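Local coordinates for histidine triad (HIT) protein (Clostridium difficile, PDB 4EGU) that binds zinc and GMP and is probably a nucleotide hydrolase or transferase of the histidine triad family, at residues 69-74 with 82-87; 29-34 with 39-44. All blocks are in the same frame, centred on the assembly; numbering follows the deposited sequence. Where two conformers were deposited one is given.

Contact 1: residues 69-74 with 82-87; sequences VINKIA and TGFRVI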
ATOM      1  N   VAL A  69       0.197  -3.718  11.822  1.00  7.99           N
ATOM      2  CA  VAL A  69       1.373  -3.055  12.380  1.00  8.07           C
ATOM      3  C   VAL A  69       1.391  -1.562  12.024  1.00  7.43           C
ATOM      4  O   VAL A  69       1.655  -0.734  12.895  1.00  8.01           O
ATOM      5  CB  VAL A  69       2.649  -3.788  11.946  1.00  8.91           C
ATOM      6  CG1 VAL A  69       3.900  -2.986  12.298  1.00  9.43           C
ATOM      7  CG2 VAL A  69       2.680  -5.184  12.567  1.00  9.97           C
ATOM      8  N   ILE A  70       1.112  -1.235  10.764  1.00  7.49           N
ATOM      9  CA  ILE A  70       1.067   0.165  10.360  1.00  7.45           C
ATOM     10  C   ILE A  70       0.077   0.934  11.239  1.00  7.45           C
ATOM     11  O   ILE A  70       0.398   2.010  11.746  1.00  7.83           O
ATOM     12  CB  ILE A  70       0.695   0.270   8.863  1.00  7.80           C
ATOM     13  CG1 ILE A  70       1.845  -0.240   7.996  1.00  7.98           C
ATOM     14  CG2 ILE A  70       0.295   1.702   8.502  1.00  8.38           C
ATOM     15  CD1 ILE A  70       1.496  -0.426   6.530  1.00  9.34           C
ATOM     16  N   ASN A  71      -1.126   0.400  11.396  1.00  7.53           N
ATOM     17  CA  ASN A  71      -2.138   1.093  12.180  1.00  7.74           C
ATOM     18  C   ASN A  71      -1.726   1.192  13.663  1.00  7.94           C
ATOM     19  O   ASN A  71      -1.999   2.208  14.306  1.00  8.54           O
ATOM     20  CB  ASN A  71      -3.503   0.441  12.054  1.00  8.25           C
ATOM     21  CG  ASN A  71      -4.244   0.873  10.814  1.00  8.56           C
ATOM     22  OD1 ASN A  71      -3.747   1.649   9.986  1.00 10.02           O
ATOM     23  ND2 ASN A  71      -5.467   0.386  10.693  1.00 10.36           N
ATOM     24  N   LYS A  72      -1.068   0.162  14.195  1.00  7.75           N
ATOM     25  CA  LYS A  72      -0.606   0.214  15.583  1.00  8.53           C
ATOM     26  C   LYS A  72       0.415   1.326  15.772  1.00  8.44           C
ATOM     27  O   LYS A  72       0.393   2.022  16.796  1.00  9.30           O
ATOM     28  CB  LYS A  72      -0.005  -1.132  15.995  1.00  8.85           C
ATOM     29  CG  LYS A  72      -1.051  -2.192  16.292  1.00  9.67           C
ATOM     30  CD  LYS A  72      -0.446  -3.517  16.703  1.00 10.47           C
ATOM     31  CE  LYS A  72      -1.458  -4.431  17.373  1.00 12.26           C
ATOM     32  NZ  LYS A  72      -1.979  -3.849  18.618  1.00 11.15           N
ATOM     33  N   ILE A  73       1.335   1.475  14.821  1.00  8.52           N
ATOM     34  CA  ILE A  73       2.334   2.523  14.890  1.00  9.09           C
ATOM     35  C   ILE A  73       1.652   3.887  14.783  1.00  9.03           C
ATOM     36  O   ILE A  73       1.947   4.801  15.559  1.00 10.19           O
ATOM     37  CB  ILE A  73       3.407   2.327  13.802  1.00  9.19           C
ATOM     38  CG1 ILE A  73       4.208   1.042  14.012  1.00  9.32           C
ATOM     39  CG2 ILE A  73       4.343   3.530  13.732  1.00 11.10           C
ATOM     40  CD1 ILE A  73       5.015   0.633  12.786  1.00 10.26           C
ATOM     41  N   ALA A  74       0.723   4.021  13.843  1.00  8.91           N
ATOM     42  CA  ALA A  74       0.004   5.280  13.675  1.00  9.57           C
ATOM     43  C   ALA A  74      -0.685   5.699  14.967  1.00  9.91           C
ATOM     44  O   ALA A  74      -0.661   6.867  15.342  1.00 11.34           O
ATOM     45  CB  ALA A  74      -1.005   5.158  12.554  1.00  9.34           C
ATOM     46  N   THR A  82      -3.901  12.581  12.131  1.00 10.09           N
ATOM     47  CA  THR A  82      -3.448  13.569  11.168  1.00 10.32           C
ATOM     48  C   THR A  82      -3.376  13.016   9.746  1.00  9.64           C
ATOM     49  O   THR A  82      -3.576  13.779   8.797  1.00 11.01           O
ATOM     50  CB  THR A  82      -2.098  14.197  11.595  1.00 10.83           C
ATOM     51  OG1 THR A  82      -1.168  13.145  11.882  1.00 11.01           O
ATOM     52  CG2 THR A  82      -2.271  15.053  12.810  1.00 12.34           C
ATOM     53  N   GLY A  83      -3.087  11.722   9.600  1.00  9.32           N
ATOM     54  CA  GLY A  83      -3.084  11.059   8.306  1.00  9.38           C
ATOM     55  C   GLY A  83      -1.700  10.534   7.938  1.00  8.83           C
ATOM     56  O   GLY A  83      -0.673  10.903   8.512  1.00  9.73           O
ATOM     57  N   PHE A  84      -1.676   9.670   6.926  1.00  8.19           N
ATOM     58  CA  PHE A  84      -0.434   9.034   6.520  1.00  7.97           C
ATOM     59  C   PHE A  84      -0.633   8.391   5.152  1.00  7.60           C
ATOM     60  O   PHE A  84      -1.758   8.249   4.693  1.00  8.37           O
ATOM     61  CB  PHE A  84       0.046   8.001   7.566  1.00  8.44           C
ATOM     62  CG  PHE A  84      -0.928   6.900   7.882  1.00  8.28           C
ATOM     63  CD1 PHE A  84      -1.914   7.062   8.841  1.00  8.76           C
ATOM     64  CD2 PHE A  84      -0.820   5.671   7.249  1.00  8.88           C
ATOM     65  CE1 PHE A  84      -2.772   6.033   9.164  1.00  9.52           C
ATOM     66  CE2 PHE A  84      -1.678   4.631   7.567  1.00  9.44           C
ATOM     67  CZ  PHE A  84      -2.656   4.811   8.526  1.00  9.53           C
ATOM     68  N   ARG A  85       0.469   7.994   4.531  1.00  7.72           N
ATOM     69  CA  ARG A  85       0.432   7.305   3.249  1.00  7.19           C
ATOM     70  C   ARG A  85       1.239   6.014   3.369  1.00  7.10           C
ATOM     71  O   ARG A  85       2.283   5.973   4.030  1.00  8.35           O
ATOM     72  CB  ARG A  85       1.027   8.208   2.152  1.00  7.83           C
ATOM     73  CG  ARG A  85       0.886   7.655   0.748  1.00  8.42           C
ATOM     74  CD  ARG A  85       1.352   8.660  -0.288  1.00  9.41           C
ATOM     75  NE  ARG A  85       0.511   9.840  -0.259  1.00  9.82           N
ATOM     76  CZ  ARG A  85       0.880  11.055  -0.656  1.00 10.40           C
ATOM     77  NH1 ARG A  85       2.087  11.260  -1.156  1.00 12.18           N
ATOM     78  NH2 ARG A  85       0.055  12.056  -0.493  1.00 11.58           N
ATOM     79  N   VAL A  86       0.717   4.981   2.714  1.00  6.85           N
ATOM     80  CA  VAL A  86       1.357   3.665   2.662  1.00  7.09           C
ATOM     81  C   VAL A  86       1.723   3.387   1.198  1.00  6.98           C
ATOM     82  O   VAL A  86       0.880   3.516   0.319  1.00  7.56           O
ATOM     83  CB  VAL A  86       0.405   2.596   3.181  1.00  7.79           C
ATOM     84  CG1 VAL A  86       1.004   1.198   3.048  1.00  8.97           C
ATOM     85  CG2 VAL A  86      -0.015   2.885   4.616  1.00  8.75           C
ATOM     86  N   ILE A  87       2.971   3.006   0.952  1.00  7.01           N
ATOM     87  CA  ILE A  87       3.466   2.771  -0.398  1.00  7.30           C
ATOM     88  C   ILE A  87       4.215   1.436  -0.463  1.00  7.16           C
ATOM     89  O   ILE A  87       5.088   1.151   0.363  1.00  7.99           O
ATOM     90  CB  ILE A  87       4.401   3.897  -0.876  1.00  8.16           C
ATOM     91  CG1 ILE A  87       3.762   5.278  -0.693  1.00  8.84           C
ATOM     92  CG2 ILE A  87       4.769   3.652  -2.350  1.00 10.07           C
ATOM     93  CD1 ILE A  87       4.275   5.997   0.523  1.00 10.98           C
TER
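F84 lays its ring against one side of helix 61-77, where it overlaps three side chains. The far rim of the ring does the touching: CE2 lies 3.7 Å from I70 CG2, and CE1 lies 3.9 Å from A74 CB. Between them, N71 OD1 comes to the edge, near the ring plane and 3.6 Å from F84 CZ, with amide and ring planes 83° apart. The ring is carried forward by a chi1 of 58°, which sets CG between the backbone N and the carbonyl carbon, while the bond from CA to CB already aims at the helix. I70 serves two neighbours with different branches: CG2 touches F84 CE2, whereas CD1 meets V86 tip to tip, 3.9 Å from V86 CG1. V86 CG2 in turn lies at the edge of the F84 ring, in its plane, so the strand's own side chains pack together beneath the helix. The interface is apolar apart from N71, whose ND2 is engaged by L52 O of the second subunit. Helix and strand run nearly antiparallel, 155° apart; at their closest the axes of the two segments pass 11.1 Å apart, and the side chains named above meet between them. Strand 84-90 lies beside strand 103-107, on which I70 also rests through I105, and its other edge pairs antiparallel with a strand of the second subunit, continuing the sheet across the dimer.

Contact 2: residues 29-34 with 39-44; sequences AFNDLN and YHILVV. With 5GP (guanosine-5'-monophosphate), chain C.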
ATOM      1  N   ALA A  29       9.742  -3.078  11.949  1.00  9.09           N
ATOM      2  CA  ALA A  29       9.656  -1.762  11.331  1.00  8.48           C
ATOM      3  C   ALA A  29      10.786  -0.907  11.848  1.00  9.28           C
ATOM      4  O   ALA A  29      11.148  -1.001  13.032  1.00 10.52           O
ATOM      5  CB  ALA A  29       8.320  -1.077  11.591  1.00  8.72           C
ATOM      6  N   PHE A  30      11.349  -0.075  10.985  1.00  9.34           N
ATOM      7  CA  PHE A  30      12.506   0.710  11.325  1.00 10.12           C
ATOM      8  C   PHE A  30      12.504   1.989  10.497  1.00 10.15           C
ATOM      9  O   PHE A  30      11.881   2.065   9.446  1.00 10.16           O
ATOM     10  CB  PHE A  30      13.818  -0.119  11.146  1.00 11.87           C
ATOM     11  CG  PHE A  30      13.993  -0.737   9.761  1.00 10.96           C
ATOM     12  CD1 PHE A  30      13.386  -1.938   9.402  1.00 12.84           C
ATOM     13  CD2 PHE A  30      14.745  -0.083   8.797  1.00 12.03           C
ATOM     14  CE1 PHE A  30      13.539  -2.469   8.122  1.00 13.74           C
ATOM     15  CE2 PHE A  30      14.912  -0.618   7.527  1.00 12.95           C
ATOM     16  CZ  PHE A  30      14.299  -1.805   7.189  1.00 14.23           C
ATOM     17  N   ASN A  31      13.203   3.008  10.958  1.00 10.96           N
ATOM     18  CA  ASN A  31      13.216   4.252  10.201  1.00 10.89           C
ATOM     19  C   ASN A  31      14.006   4.129   8.917  1.00 10.96           C
ATOM     20  O   ASN A  31      15.058   3.489   8.880  1.00 12.59           O
ATOM     21  CB  ASN A  31      13.797   5.359  11.050  1.00 12.77           C
ATOM     22  CG  ASN A  31      12.886   5.752  12.186  1.00 12.92           C
ATOM     23  OD1 ASN A  31      11.651   5.684  12.090  1.00 14.39           O
ATOM     24  ND2 ASN A  31      13.488   6.213  13.255  1.00 18.18           N
ATOM     25  N   ASP A  32      13.521   4.789   7.883  1.00 11.65           N
ATOM     26  CA  ASP A  32      14.247   4.829   6.634  0.80 10.62           C
ATOM     27  C   ASP A  32      15.525   5.637   6.848  1.00 12.46           C
ATOM     28  O   ASP A  32      15.471   6.666   7.491  1.00 14.44           O
ATOM     29  CB  ASP A  32      13.381   5.482   5.573  0.80 10.55           C
ATOM     30  CG  ASP A  32      13.908   5.259   4.177  0.80 10.89           C
ATOM     31  OD1 ASP A  32      14.932   5.876   3.841  0.80 13.05           O
ATOM     32  OD2 ASP A  32      13.298   4.480   3.431  0.80 11.81           O
ATOM     33  N   LEU A  33      16.640   5.178   6.277  1.00 13.64           N
ATOM     34  CA  LEU A  33      17.920   5.882   6.383  1.00 15.45           C
ATOM     35  C   LEU A  33      17.880   7.268   5.731  1.00 15.27           C
ATOM     36  O   LEU A  33      18.614   8.167   6.140  1.00 17.47           O
ATOM     37  CB  LEU A  33      19.017   5.040   5.732  1.00 17.69           C
ATOM     38  CG  LEU A  33      20.440   5.602   5.764  1.00 21.23           C
ATOM     39  CD1 LEU A  33      20.882   5.913   7.184  1.00 23.60           C
ATOM     40  CD2 LEU A  33      21.365   4.612   5.121  1.00 23.01           C
ATOM     41  N   ASN A  34      17.038   7.421   4.709  1.00 14.00           N
ATOM     42  CA  ASN A  34      16.960   8.627   3.891  1.00 15.51           C
ATOM     43  C   ASN A  34      15.519   9.140   3.885  1.00 15.33           C
ATOM     44  O   ASN A  34      14.839   9.085   2.860  1.00 15.69           O
ATOM     45  CB  ASN A  34      17.442   8.327   2.456  1.00 16.72           C
ATOM     46  CG  ASN A  34      18.834   7.692   2.418  1.00 18.87           C
ATOM     47  OD1 ASN A  34      18.983   6.496   2.101  1.00 22.17           O
ATOM     48  ND2 ASN A  34      19.842   8.463   2.760  1.00 19.79           N
ATOM     49  N   TYR A  39       7.867  11.258   9.795  1.00 11.16           N
ATOM     50  CA  TYR A  39       7.839   9.804   9.960  1.00 11.53           C
ATOM     51  C   TYR A  39       8.024   9.205   8.562  1.00 10.22           C
ATOM     52  O   TYR A  39       7.225   9.477   7.651  1.00 10.71           O
ATOM     53  CB  TYR A  39       6.527   9.303  10.592  1.00 11.59           C
ATOM     54  CG  TYR A  39       6.226   9.939  11.925  1.00 13.17           C
ATOM     55  CD1 TYR A  39       6.815   9.500  13.095  1.00 15.40           C
ATOM     56  CD2 TYR A  39       5.368  11.027  11.991  1.00 13.70           C
ATOM     57  CE1 TYR A  39       6.552  10.138  14.306  1.00 16.29           C
ATOM     58  CE2 TYR A  39       5.105  11.668  13.173  1.00 15.17           C
ATOM     59  CZ  TYR A  39       5.694  11.229  14.323  1.00 15.35           C
ATOM     60  OH  TYR A  39       5.424  11.900  15.495  1.00 17.19           O
ATOM     61  N   HIS A  40       9.103   8.436   8.401  1.00  9.97           N
ATOM     62  CA  HIS A  40       9.335   7.657   7.195  1.00  9.32           C
ATOM     63  C   HIS A  40       9.834   6.306   7.687  1.00  9.09           C
ATOM     64  O   HIS A  40      10.998   6.151   8.078  1.00 10.57           O
ATOM     65  CB  HIS A  40      10.317   8.309   6.246  1.00 10.36           C
ATOM     66  CG  HIS A  40      10.438   7.562   4.958  1.00 10.34           C
ATOM     67  ND1 HIS A  40      11.125   8.056   3.879  1.00 12.74           N
ATOM     68  CD2 HIS A  40       9.941   6.362   4.575  1.00 10.48           C
ATOM     69  CE1 HIS A  40      11.058   7.184   2.892  1.00 12.55           C
ATOM     70  NE2 HIS A  40      10.346   6.146   3.289  1.00 10.66           N
ATOM     71  N   ILE A  41       8.898   5.363   7.754  1.00  8.44           N
ATOM     72  CA  ILE A  41       9.101   4.090   8.415  1.00  8.58           C
ATOM     73  C   ILE A  41       8.966   2.975   7.387  1.00  8.47           C
ATOM     74  O   ILE A  41       8.066   3.006   6.559  1.00  9.93           O
ATOM     75  CB  ILE A  41       8.063   3.934   9.550  1.00  9.07           C
ATOM     76  CG1 ILE A  41       8.283   5.005  10.622  1.00 10.04           C
ATOM     77  CG2 ILE A  41       8.119   2.534  10.147  1.00  9.79           C
ATOM     78  CD1 ILE A  41       7.076   5.235  11.529  1.00 12.23           C
ATOM     79  N   LEU A  42       9.869   2.004   7.455  1.00  8.51           N
ATOM     80  CA  LEU A  42       9.812   0.811   6.614  1.00  8.52           C
ATOM     81  C   LEU A  42       9.278  -0.337   7.461  1.00  8.30           C
ATOM     82  O   LEU A  42       9.780  -0.590   8.551  1.00  9.51           O
ATOM     83  CB  LEU A  42      11.201   0.453   6.105  1.00  9.56           C
ATOM     84  CG  LEU A  42      11.768   1.446   5.117  1.00 11.03           C
ATOM     85  CD1 LEU A  42      13.273   1.323   4.980  1.00 12.92           C
ATOM     86  CD2 LEU A  42      11.136   1.191   3.754  1.00 14.57           C
ATOM     87  N   VAL A  43       8.281  -1.047   6.933  1.00  8.27           N
ATOM     88  CA  VAL A  43       7.708  -2.199   7.603  1.00  8.54           C
ATOM     89  C   VAL A  43       8.003  -3.420   6.752  1.00  8.71           C
ATOM     90  O   VAL A  43       7.647  -3.442   5.570  1.00  9.05           O
ATOM     91  CB  VAL A  43       6.180  -2.054   7.817  1.00  8.90           C
ATOM     92  CG1 VAL A  43       5.677  -3.184   8.683  1.00  9.55           C
ATOM     93  CG2 VAL A  43       5.847  -0.712   8.465  1.00 10.28           C
ATOM     94  N   VAL A  44       8.692  -4.414   7.313  1.00  9.50           N
ATOM     95  CA  VAL A  44       9.158  -5.572   6.528  1.00 11.04           C
ATOM     96  C   VAL A  44       8.869  -6.879   7.236  1.00 11.53           C
ATOM     97  O   VAL A  44       8.972  -6.959   8.471  1.00 12.43           O
ATOM     98  CB  VAL A  44      10.656  -5.567   6.197  1.00 12.98           C
ATOM     99  CG1 VAL A  44      11.045  -4.233   5.633  1.00 14.37           C
ATOM    100  CG2 VAL A  44      11.518  -5.910   7.426  1.00 13.52           C
TER
HETATM  101  P   5GP C 201      12.675   1.288  -2.255  0.80 10.50           P
HETATM  102  O1P 5GP C 201      12.999   2.484  -3.122  0.80 13.64           O
HETATM  103  O2P 5GP C 201      13.406   0.018  -2.590  0.80 11.45           O
HETATM  104  O3P 5GP C 201      11.224   1.053  -2.228  0.80  8.90           O
HETATM  105  O5' 5GP C 201      12.939   1.687  -0.760  0.80 15.29           O
HETATM  106  C5' 5GP C 201      14.113   1.266  -0.105  0.80 16.90           C
HETATM  107  C4' 5GP C 201      14.408   2.181   1.026  0.80 15.01           C
HETATM  108  O4' 5GP C 201      15.428   1.592   1.837  0.80 12.48           O
HETATM  109  C3' 5GP C 201      14.925   3.559   0.607  0.80 13.37           C
HETATM  110  O3' 5GP C 201      13.978   4.567   0.971  0.80 13.24           O
HETATM  111  C2' 5GP C 201      16.238   3.723   1.410  0.80 13.87           C
HETATM  112  O2' 5GP C 201      16.448   5.002   1.976  0.80 14.76           O
HETATM  113  C1' 5GP C 201      16.129   2.618   2.470  0.80 12.94           C
HETATM  114  N9  5GP C 201      17.403   2.067   2.908  0.80 13.59           N
HETATM  115  C8  5GP C 201      18.354   1.584   2.086  0.80 16.51           C
HETATM  116  N7  5GP C 201      19.386   1.106   2.808  0.80 18.84           N
HETATM  117  C5  5GP C 201      19.066   1.277   4.107  0.80 15.00           C
HETATM  118  C6  5GP C 201      19.741   0.981   5.281  0.80 15.43           C
HETATM  119  O6  5GP C 201      20.892   0.450   5.317  0.80 19.38           O
HETATM  120  N1  5GP C 201      19.083   1.294   6.409  0.80 15.17           N
HETATM  121  C2  5GP C 201      17.851   1.866   6.434  0.80 12.66           C
HETATM  122  N2  5GP C 201      17.315   2.132   7.635  0.80 13.91           N
HETATM  123  N3  5GP C 201      17.168   2.182   5.323  0.80 12.34           N
HETATM  124  C4  5GP C 201      17.797   1.874   4.166  0.80 14.76           C
HETATM  125  O   HOH W   1      10.740   8.093  10.728  1.00 14.98           O
HETATM  126  O   HOH W   2      13.370   7.962   8.938  1.00 27.31           O
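D32 CB makes a CH-pi contact with H40, lying over the centre of the imidazole, 3.6 Å from its centroid and 8° off the ring normal. With CG anti to the backbone N in H40 (chi1 -174°), the ring extends beneath D32, and its NE2 is hydrogen-bonded to H104 ND1. In the conformer described, the D32 carboxylate also faces the nucleotide: OD2, still over the imidazole face, accepts from the GMP O3' at 2.6 Å, and OD1 lies 2.6 Å from the GMP O2'. OD1 also accepts from N34 N at 2.8 Å, forming an Asx turn just after strand 27-31. F30 and L42 cross obliquely on the same face of the sheet: L42 CB sits over the phenyl, offset toward its rim, and L42 CD1 reaches F30 CE2 at 3.6 Å. At the ring's edge, in plane, lies the guanine N2, which donates to N31 O at 2.9 Å. The backbone fixes this register, with paired bonds between F30 and L42 and an almost straight one from D32 N to H40 O (179°). On the reverse face, A29 CB packs on V43 CG2. This hairpin lies between strands 20-23 and 103-107, with A29 and V43 beneath helix 61-77 and F30 and L42 against helix 7-12.

In the fold
Contact 2 comes first along the chain and closes before contact 1 opens; their centres are about 12 Å apart. Both belong to one antiparallel sheet, ordered 20-23, 27-31, 39-45, 103-107, 84-90, so strand 103-107 separates the hairpin of contact 2 from the strand of contact 1. Helix 61-77, which follows strand 39-45, bridges the two: I73 CD1 packs 3.9 Å from A29 CB, and V69 CG1 packs 4.0 Å from V43 CG1. One helix therefore covers the sheet from hairpin to dimer edge. The GMP pocket draws on the F30 and L42 face, opposite the helix, on the loop after strand 27-31, and on H102 and H104 of the predicted histidine triad motif, consistent with a HIT-family nucleotide site.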